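Local coordinates for protein quinoline 2-oxidoreductase large subunit (Pseudomonas putida, PDB 1T3Q) that probably catalyses, as the molybdenum-carrying large subunit of a xanthine dehydrogenase-family enzyme, the hydroxylation of quinoline at carbon 2, at residues 44-49 against 126-131; 69-74 against 117-122; 73-78 against 269-274; 204-209 against 279-284. All coordinates share one frame; numbering follows the deposited sequence.

Interaction 1 of 4, residues 44-49 against 126-131; sequences HVASLR and IAEDAA
A46 and A127 bring strand 44-49 and helix 126-131 together, their CA atoms 5.2 Å apart. The two axes run in roughly the same direction, 29° from parallel, and come within 7.2 Å, a small separation for a helix on a strand. Alanines make this possible. The methyl A46 CB meets A127 CB at 3.3 Å, tighter than an ordinary carbon-carbon contact, and A127 CB also lies over the strand backbone, 3.9 Å from H44 O. Helix 124-131 follows strand 115-121 in the chain and runs back along the sheet of the a/b hammerhead region, where strands 115-121 and 43-49 are antiparallel neighbours. One turn farther along the helix A131 takes over from A127, facing L48, whose CD2 stands 4.3 Å from A131 O. Beside A46, E128 leans past with its CG 4.0 Å from A46 CB. Its CG is anti to the carbonyl carbon (chi1 -73°) and the chain then runs extended, carrying the carboxylate past the flank of A46. There E128 OE1 pairs with R124 and with the amino group of M1 of the medium subunit, while E128 OE2 accepts from the backbone N of K2 of the medium subunit.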
# COMPACT_ATOMS: atom_id res chain seq x y z
N HIS B 44 8.48 15.88 6.07
CA HIS B 44 9.54 16.12 5.10
C HIS B 44 10.88 16.52 5.70
O HIS B 44 10.95 17.30 6.65
CB HIS B 44 9.09 17.22 4.14
CG HIS B 44 7.78 16.93 3.49
ND1 HIS B 44 7.67 16.48 2.19
CD2 HIS B 44 6.51 16.96 3.98
CE1 HIS B 44 6.41 16.25 1.90
NE2 HIS B 44 5.68 16.53 2.97
N VAL B 45 11.96 15.98 5.14
CA VAL B 45 13.28 16.30 5.64
C VAL B 45 14.05 17.20 4.67
O VAL B 45 13.90 17.09 3.45
CB VAL B 45 14.11 15.01 5.90
CG1 VAL B 45 14.41 14.29 4.60
CG2 VAL B 45 15.42 15.36 6.62
N ALA B 46 14.83 18.12 5.23
CA ALA B 46 15.67 19.03 4.46
C ALA B 46 17.03 18.95 5.14
O ALA B 46 17.11 18.64 6.33
CB ALA B 46 15.14 20.44 4.52
N SER B 47 18.09 19.25 4.40
CA SER B 47 19.43 19.16 4.97
C SER B 47 20.26 20.43 4.90
O SER B 47 20.14 21.23 3.96
CB SER B 47 20.22 18.04 4.28
OG SER B 47 19.55 16.79 4.41
N LEU B 48 21.10 20.63 5.91
CA LEU B 48 22.03 21.75 5.93
C LEU B 48 23.35 21.04 5.66
O LEU B 48 23.67 20.05 6.33
CB LEU B 48 22.08 22.42 7.31
CG LEU B 48 23.19 23.47 7.44
CD1 LEU B 48 23.01 24.56 6.39
CD2 LEU B 48 23.18 24.07 8.84
N ARG B 49 24.11 21.53 4.69
CA ARG B 49 25.37 20.90 4.33
C ARG B 49 26.59 21.77 4.60
O ARG B 49 26.48 22.98 4.77
CB ARG B 49 25.33 20.53 2.85
CG ARG B 49 24.18 19.59 2.52
CD ARG B 49 23.93 19.47 1.03
NE ARG B 49 22.78 18.60 0.81
CZ ARG B 49 22.84 17.27 0.75
NH1 ARG B 49 24.00 16.65 0.88
NH2 ARG B 49 21.73 16.57 0.58
N ILE B 126 9.18 24.40 4.30
CA ILE B 126 9.35 24.83 5.69
C ILE B 126 10.61 24.22 6.30
O ILE B 126 11.29 24.85 7.10
CB ILE B 126 8.12 24.48 6.54
CG1 ILE B 126 6.92 25.31 6.08
CG2 ILE B 126 8.40 24.74 8.03
CD1 ILE B 126 5.63 25.02 6.83
N ALA B 127 10.92 22.98 5.92
CA ALA B 127 12.12 22.33 6.44
C ALA B 127 13.32 23.13 5.97
O ALA B 127 14.29 23.31 6.71
CB ALA B 127 12.21 20.89 5.95
N GLU B 128 13.26 23.61 4.73
CA GLU B 128 14.35 24.40 4.18
C GLU B 128 14.40 25.76 4.88
O GLU B 128 15.49 26.26 5.16
CB GLU B 128 14.17 24.60 2.67
CG GLU B 128 14.47 23.34 1.85
CD GLU B 128 14.29 23.55 0.35
OE1 GLU B 128 14.61 22.62 -0.43
OE2 GLU B 128 13.84 24.64 -0.05
N ASP B 129 13.24 26.34 5.17
CA ASP B 129 13.21 27.62 5.87
C ASP B 129 13.97 27.46 7.19
O ASP B 129 14.86 28.25 7.50
CB ASP B 129 11.78 28.07 6.19
CG ASP B 129 10.96 28.42 4.95
OD1 ASP B 129 11.55 28.81 3.92
OD2 ASP B 129 9.72 28.34 5.03
N ALA B 130 13.61 26.43 7.94
CA ALA B 130 14.23 26.16 9.24
C ALA B 130 15.72 25.86 9.15
O ALA B 130 16.50 26.27 10.01
CB ALA B 130 13.51 25.01 9.94
N ALA B 131 16.12 25.14 8.10
CA ALA B 131 17.52 24.80 7.93
C ALA B 131 18.36 26.08 7.82
O ALA B 131 19.49 26.13 8.29
CB ALA B 131 17.71 23.94 6.67

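Interaction 2 of 4, residues 69-74 against 117-122; sequences PGVELV and AVVVAS
E72 and L73 both face V120 in a classic beta bulge, where the antiparallel pairing of strands 71-74 and 117-121 slips by one residue. V120 O accepts from E72 N at 2.9 Å in a nearly straight bond (167°) and from L73 N in a weak one. Within the bulge L73 also pairs with V120 in return, V120 N reaching L73 O at 2.9 Å. At the other end S122 N donates to G70 O across 2.8 Å. G70 has a positive phi (96°), and a CB on it would run into S122 OG and into the carbonyl of P69. Strand 71-76 is the outermost strand, within this chain, of the mixed sheet that includes the hammerhead strands; it pairs with 115-121, which has 43-49 as its other neighbour. One face of the ribbon carries V71, A121, V74 and V119 and lies beneath helix 124-131, A130 touching both V71 and V119. V119 CG1, anti to the backbone N (chi1 176°), meets V71 CG1 at 3.9 Å, those two side chains crossing at about a right angle. V74 instead lies alongside V119 and points the same way, with V74 CG2 3.9 Å from V119 CG2. V74 CG1 lies 3.7 Å from V118 O. Cut back to an alanine, V74 would lose both methyls and probably leave a gap beside V119 CG2 and next to V118 O. The opposite face, with L73 and V120, looks toward helix 263-275, whose L271 and L275 touch both residues.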
# COMPACT_ATOMS: atom_id res chain seq x y z
N PRO B 69 7.42 27.33 13.38
CA PRO B 69 6.20 26.53 13.23
C PRO B 69 6.28 25.55 12.06
O PRO B 69 6.82 25.86 11.00
CB PRO B 69 5.10 27.58 13.05
CG PRO B 69 5.84 28.81 12.61
CD PRO B 69 7.10 28.77 13.41
N GLY B 70 5.75 24.35 12.28
CA GLY B 70 5.79 23.33 11.25
C GLY B 70 6.96 22.37 11.42
O GLY B 70 6.94 21.27 10.87
N VAL B 71 7.98 22.79 12.16
CA VAL B 71 9.15 21.95 12.39
C VAL B 71 8.89 20.98 13.53
O VAL B 71 8.42 21.37 14.60
CB VAL B 71 10.39 22.79 12.72
CG1 VAL B 71 11.56 21.87 13.03
CG2 VAL B 71 10.72 23.71 11.56
N GLU B 72 9.22 19.71 13.30
CA GLU B 72 9.01 18.68 14.30
C GLU B 72 10.31 18.17 14.90
O GLU B 72 10.31 17.59 15.99
CB GLU B 72 8.25 17.51 13.67
CG GLU B 72 6.87 17.87 13.17
CD GLU B 72 5.92 18.20 14.30
OE1 GLU B 72 4.98 18.99 14.08
OE2 GLU B 72 6.10 17.65 15.41
N LEU B 73 11.42 18.40 14.21
CA LEU B 73 12.68 17.88 14.70
C LEU B 73 13.89 18.43 13.95
O LEU B 73 13.82 18.70 12.76
CB LEU B 73 12.66 16.35 14.61
CG LEU B 73 13.89 15.48 14.90
CD1 LEU B 73 13.44 14.03 15.00
CD2 LEU B 73 14.94 15.64 13.82
N VAL B 74 14.99 18.59 14.67
CA VAL B 74 16.24 19.04 14.08
C VAL B 74 17.37 18.25 14.74
O VAL B 74 17.52 18.28 15.96
CB VAL B 74 16.49 20.55 14.31
CG1 VAL B 74 17.81 20.95 13.68
CG2 VAL B 74 15.36 21.36 13.70
N ALA B 117 23.38 18.76 9.45
CA ALA B 117 22.14 18.83 10.21
C ALA B 117 20.95 18.52 9.32
O ALA B 117 20.97 18.80 8.13
CB ALA B 117 21.97 20.22 10.83
N VAL B 118 19.91 17.92 9.91
CA VAL B 118 18.70 17.61 9.17
C VAL B 118 17.49 18.17 9.91
O VAL B 118 17.46 18.22 11.15
CB VAL B 118 18.50 16.09 8.97
CG1 VAL B 118 19.54 15.56 8.00
CG2 VAL B 118 18.58 15.36 10.31
N VAL B 119 16.50 18.61 9.14
CA VAL B 119 15.28 19.16 9.70
C VAL B 119 14.09 18.41 9.13
O VAL B 119 14.02 18.17 7.93
CB VAL B 119 15.12 20.66 9.34
CG1 VAL B 119 13.79 21.18 9.87
CG2 VAL B 119 16.29 21.48 9.90
N VAL B 120 13.17 18.03 10.01
CA VAL B 120 11.95 17.36 9.57
C VAL B 120 10.82 18.34 9.87
O VAL B 120 10.68 18.83 10.99
CB VAL B 120 11.72 16.04 10.33
CG1 VAL B 120 10.37 15.45 9.94
CG2 VAL B 120 12.83 15.05 9.99
N ALA B 121 10.01 18.64 8.85
CA ALA B 121 8.91 19.58 9.03
C ALA B 121 7.67 19.19 8.23
O ALA B 121 7.68 18.21 7.48
CB ALA B 121 9.37 20.99 8.64
N SER B 122 6.60 19.97 8.38
CA SER B 122 5.33 19.71 7.71
C SER B 122 5.41 19.76 6.19
O SER B 122 4.56 19.17 5.51
CB SER B 122 4.29 20.72 8.20
OG SER B 122 4.72 22.04 7.93

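Interaction 3 of 4, residues 73-78 against 269-274; sequences LVWCGA and CLLSRA
W75 reaches from its strand to L270, L271 and A274 of helix 263-275 with an indole that gains contacts atom by atom. From CB the ring turns with CD1 nearly eclipsing CA (chi2 -6°), which puts CD2 and the six-membered ring farther out, toward the helix. CD2 is the first ring atom to meet a partner, the methyl CD2 of L271. That methyl lies 3.5 Å from both CE3 and CZ3 of W75, standing over the face of the six-membered ring 20° off its normal, a CH-pi contact; the indole and the leucine chain pass each other head to tail. L73 CD2 sits over the same indole face, and L271 CD2 thus touches both L73 CD2, at 3.7 Å, and the ring. At the ring edge, in plane, W75 CZ3 meets L270 CB at 3.9 Å. The far atoms finish against the helix: W75 CH2 lies 3.7 Å from L270 O, a carbonyl already bonded to A274 N, and W75 CZ2 is 3.7 Å from A274 CB. The sheet's outermost strand, within this chain, thus meets a helix of the cofactor-binding region mainly through carbon surfaces, which implies dispersion and shape rather than directional polar bonds.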
# COMPACT_ATOMS: atom_id res chain seq x y z
N LEU B 73 11.42 18.40 14.21
CA LEU B 73 12.68 17.88 14.70
C LEU B 73 13.89 18.43 13.95
O LEU B 73 13.82 18.70 12.76
CB LEU B 73 12.66 16.35 14.61
CG LEU B 73 13.89 15.48 14.90
CD1 LEU B 73 13.44 14.03 15.00
CD2 LEU B 73 14.94 15.64 13.82
N VAL B 74 14.99 18.59 14.67
CA VAL B 74 16.24 19.04 14.08
C VAL B 74 17.37 18.25 14.74
O VAL B 74 17.52 18.28 15.96
CB VAL B 74 16.49 20.55 14.31
CG1 VAL B 74 17.81 20.95 13.68
CG2 VAL B 74 15.36 21.36 13.70
N TRP B 75 18.14 17.53 13.94
CA TRP B 75 19.24 16.71 14.45
C TRP B 75 20.59 17.19 13.94
O TRP B 75 20.70 17.69 12.82
CB TRP B 75 19.09 15.25 14.03
CG TRP B 75 18.16 14.41 14.85
CD1 TRP B 75 17.52 14.76 16.01
CD2 TRP B 75 17.80 13.05 14.59
NE1 TRP B 75 16.78 13.70 16.48
CE2 TRP B 75 16.93 12.64 15.63
CE3 TRP B 75 18.12 12.14 13.57
CZ2 TRP B 75 16.39 11.35 15.68
CZ3 TRP B 75 17.57 10.86 13.62
CH2 TRP B 75 16.72 10.48 14.67
N CYS B 76 21.62 17.03 14.76
CA CYS B 76 22.97 17.36 14.35
C CYS B 76 23.73 16.04 14.41
O CYS B 76 23.15 15.01 14.74
CB CYS B 76 23.59 18.41 15.28
SG CYS B 76 23.82 17.89 16.98
N GLY B 77 25.02 16.06 14.09
CA GLY B 77 25.80 14.83 14.10
C GLY B 77 25.80 14.04 15.39
O GLY B 77 25.81 12.81 15.36
N ALA B 78 25.77 14.73 16.52
CA ALA B 78 25.78 14.08 17.83
C ALA B 78 24.50 13.31 18.10
O ALA B 78 24.53 12.25 18.73
CB ALA B 78 26.01 15.12 18.92
N CYS B 269 14.82 6.29 8.12
CA CYS B 269 14.35 5.21 8.98
C CYS B 269 14.49 5.63 10.43
O CYS B 269 13.58 5.42 11.24
CB CYS B 269 15.17 3.93 8.74
SG CYS B 269 14.93 3.22 7.09
N LEU B 270 15.63 6.22 10.77
CA LEU B 270 15.88 6.67 12.13
C LEU B 270 14.90 7.78 12.50
O LEU B 270 14.36 7.79 13.61
CB LEU B 270 17.32 7.19 12.26
CG LEU B 270 18.43 6.14 12.12
CD1 LEU B 270 19.78 6.83 12.17
CD2 LEU B 270 18.31 5.11 13.23
N LEU B 271 14.66 8.69 11.57
CA LEU B 271 13.75 9.80 11.81
C LEU B 271 12.30 9.35 11.98
O LEU B 271 11.60 9.83 12.87
CB LEU B 271 13.86 10.81 10.66
CG LEU B 271 15.17 11.60 10.62
CD1 LEU B 271 15.32 12.30 9.27
CD2 LEU B 271 15.19 12.62 11.77
N SER B 272 11.86 8.43 11.12
CA SER B 272 10.49 7.95 11.23
C SER B 272 10.29 7.20 12.54
O SER B 272 9.25 7.31 13.17
CB SER B 272 10.14 7.03 10.06
OG SER B 272 8.82 6.55 10.21
N ARG B 273 11.30 6.43 12.95
CA ARG B 273 11.17 5.69 14.20
C ARG B 273 11.08 6.70 15.35
O ARG B 273 10.28 6.54 16.26
CB ARG B 273 12.36 4.76 14.42
CG ARG B 273 12.25 3.91 15.69
CD ARG B 273 13.39 2.92 15.83
NE ARG B 273 14.68 3.60 15.91
CZ ARG B 273 15.85 2.98 16.08
NH1 ARG B 273 16.97 3.68 16.14
NH2 ARG B 273 15.89 1.66 16.21
N ALA B 274 11.90 7.73 15.30
CA ALA B 274 11.92 8.75 16.35
C ALA B 274 10.63 9.57 16.44
O ALA B 274 10.17 9.89 17.53
CB ALA B 274 13.11 9.68 16.14

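Interaction 4 of 4, residues 204-209 against 279-284; sequences RGAVAQ and VRWIED
R204 and E283 close one end of an antiparallel ladder, 205-209 against 279-282, in the mixed sheet that the molybdopterin-binding region shares with the hammerhead strands; A206 with W281 and A208 with V279 are hydrogen-bonded pairs, two bonds each. The R204 end is tightly packed. Its guanidinium grips the carboxylate side-on, R204 NE to E283 OE2 and R204 NH1 to E283 OE1, each 2.8 Å, with the planes 34° apart. E283 OE2 also accepts from R204 N at 2.9 Å, on its anti side, so three bonds hold the buried carboxylate. E283 CG sits between its backbone N and carbonyl carbon (chi1 86°), which turns the acid back over R204. W281 CH2 lies 3.5 Å from R204 CB and over one guanidinium face, and A206 CB meets the W281 ring edge in plane. The R204 side chain lies about 11 Å from the pterin cytosine dinucleotide. A glutamine in place of E283 would probably cost R204 its charged mate and set an amide NH2 against one of its N-H groups. V207 and R280 pack more loosely: V207 CG2 only grazes R280 CG at 3.9 Å, the R280 guanidinium runs off to A35 O, and neighbouring I282 is partly exposed. On that same face a CB at G205 would run into I282 CD1, which lies 4.0 Å from G205 CA.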
# COMPACT_ATOMS: atom_id res chain seq x y z
N ARG B 204 17.67 11.06 -6.21
CA ARG B 204 17.48 10.04 -5.20
C ARG B 204 16.35 10.41 -4.25
O ARG B 204 16.02 11.58 -4.08
CB ARG B 204 18.76 9.83 -4.39
CG ARG B 204 19.96 9.39 -5.23
CD ARG B 204 21.22 9.40 -4.38
NE ARG B 204 21.44 10.70 -3.77
CZ ARG B 204 22.31 10.92 -2.79
NH1 ARG B 204 22.46 12.14 -2.28
NH2 ARG B 204 23.03 9.92 -2.30
N GLY B 205 15.76 9.39 -3.64
CA GLY B 205 14.67 9.64 -2.72
C GLY B 205 14.31 8.39 -1.94
O GLY B 205 14.59 7.28 -2.37
N ALA B 206 13.70 8.59 -0.78
CA ALA B 206 13.28 7.48 0.05
C ALA B 206 12.24 7.97 1.06
O ALA B 206 12.24 9.14 1.44
CB ALA B 206 14.48 6.87 0.77
N VAL B 207 11.36 7.06 1.47
CA VAL B 207 10.32 7.38 2.44
C VAL B 207 10.27 6.21 3.42
O VAL B 207 10.13 5.06 3.01
CB VAL B 207 8.93 7.53 1.77
CG1 VAL B 207 7.88 7.88 2.82
CG2 VAL B 207 8.98 8.60 0.70
N ALA B 208 10.38 6.51 4.71
CA ALA B 208 10.34 5.47 5.72
C ALA B 208 9.08 5.59 6.57
O ALA B 208 8.61 6.68 6.87
CB ALA B 208 11.58 5.56 6.62
N GLN B 209 8.53 4.44 6.95
CA GLN B 209 7.35 4.41 7.79
C GLN B 209 7.58 3.39 8.89
O GLN B 209 7.58 2.18 8.63
CB GLN B 209 6.11 4.03 6.98
CG GLN B 209 4.82 4.03 7.80
CD GLN B 209 3.60 3.71 6.96
OE1 GLN B 209 2.64 4.47 6.93
NE2 GLN B 209 3.64 2.57 6.28
N VAL B 279 8.53 9.67 7.09
CA VAL B 279 9.48 10.73 6.79
C VAL B 279 9.94 10.58 5.35
O VAL B 279 10.51 9.56 4.96
CB VAL B 279 10.70 10.69 7.72
CG1 VAL B 279 11.68 11.78 7.34
CG2 VAL B 279 10.25 10.85 9.17
N ARG B 280 9.69 11.63 4.57
CA ARG B 280 10.02 11.66 3.15
C ARG B 280 11.26 12.48 2.82
O ARG B 280 11.40 13.63 3.24
CB ARG B 280 8.81 12.23 2.40
CG ARG B 280 8.97 12.48 0.90
CD ARG B 280 7.64 13.02 0.39
NE ARG B 280 7.49 13.12 -1.05
CZ ARG B 280 7.86 14.18 -1.77
NH1 ARG B 280 7.67 14.18 -3.08
NH2 ARG B 280 8.41 15.23 -1.19
N TRP B 281 12.16 11.86 2.05
CA TRP B 281 13.38 12.50 1.59
C TRP B 281 13.42 12.44 0.07
O TRP B 281 13.61 11.37 -0.51
CB TRP B 281 14.62 11.79 2.13
CG TRP B 281 15.89 12.14 1.38
CD1 TRP B 281 16.46 13.38 1.26
CD2 TRP B 281 16.74 11.24 0.65
NE1 TRP B 281 17.61 13.31 0.51
CE2 TRP B 281 17.81 12.01 0.12
CE3 TRP B 281 16.71 9.86 0.41
CZ2 TRP B 281 18.83 11.44 -0.65
CZ3 TRP B 281 17.73 9.29 -0.36
CH2 TRP B 281 18.77 10.09 -0.88
N ILE B 282 13.23 13.59 -0.58
CA ILE B 282 13.30 13.69 -2.03
C ILE B 282 14.29 14.82 -2.27
O ILE B 282 13.97 15.99 -2.05
CB ILE B 282 11.93 14.06 -2.66
CG1 ILE B 282 10.90 12.97 -2.34
CG2 ILE B 282 12.08 14.24 -4.16
CD1 ILE B 282 11.21 11.61 -2.96
N GLU B 283 15.49 14.48 -2.71
CA GLU B 283 16.53 15.48 -2.92
C GLU B 283 16.34 16.28 -4.20
O GLU B 283 15.71 15.81 -5.15
CB GLU B 283 17.91 14.82 -2.93
CG GLU B 283 18.33 14.29 -4.29
CD GLU B 283 19.65 13.54 -4.23
OE1 GLU B 283 20.48 13.84 -3.34
OE2 GLU B 283 19.87 12.66 -5.10
N ASP B 284 16.88 17.49 -4.22
CA ASP B 284 16.80 18.33 -5.42
C ASP B 284 18.04 18.11 -6.28
O ASP B 284 18.96 17.39 -5.87
CB ASP B 284 16.61 19.81 -5.05
CG ASP B 284 17.76 20.37 -4.23
OD1 ASP B 284 17.48 21.20 -3.34
OD2 ASP B 284 18.93 20.02 -4.49

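Overall arrangement
From the N terminus, strand 44-49 opens interaction 1 and 69-74 opens interaction 2. Residues 117-122 close interaction 2 before 126-131 closes interaction 1, so the smaller loop sits within the larger. Interaction 3 starts from the same strand as interaction 2, sharing L73 and V74, but waits for 269-274, and its long loop therefore crosses that of interaction 1. Interaction 4 opens at 204-209 inside that long loop and closes at 279-284, just after it, so these two cross as well. All four reach one mixed sheet, in which 43-49 pairs with 279-282 and thereby joins hammerhead strands to those of the cofactor-binding region; helices 124-131 and 263-275 pack on it.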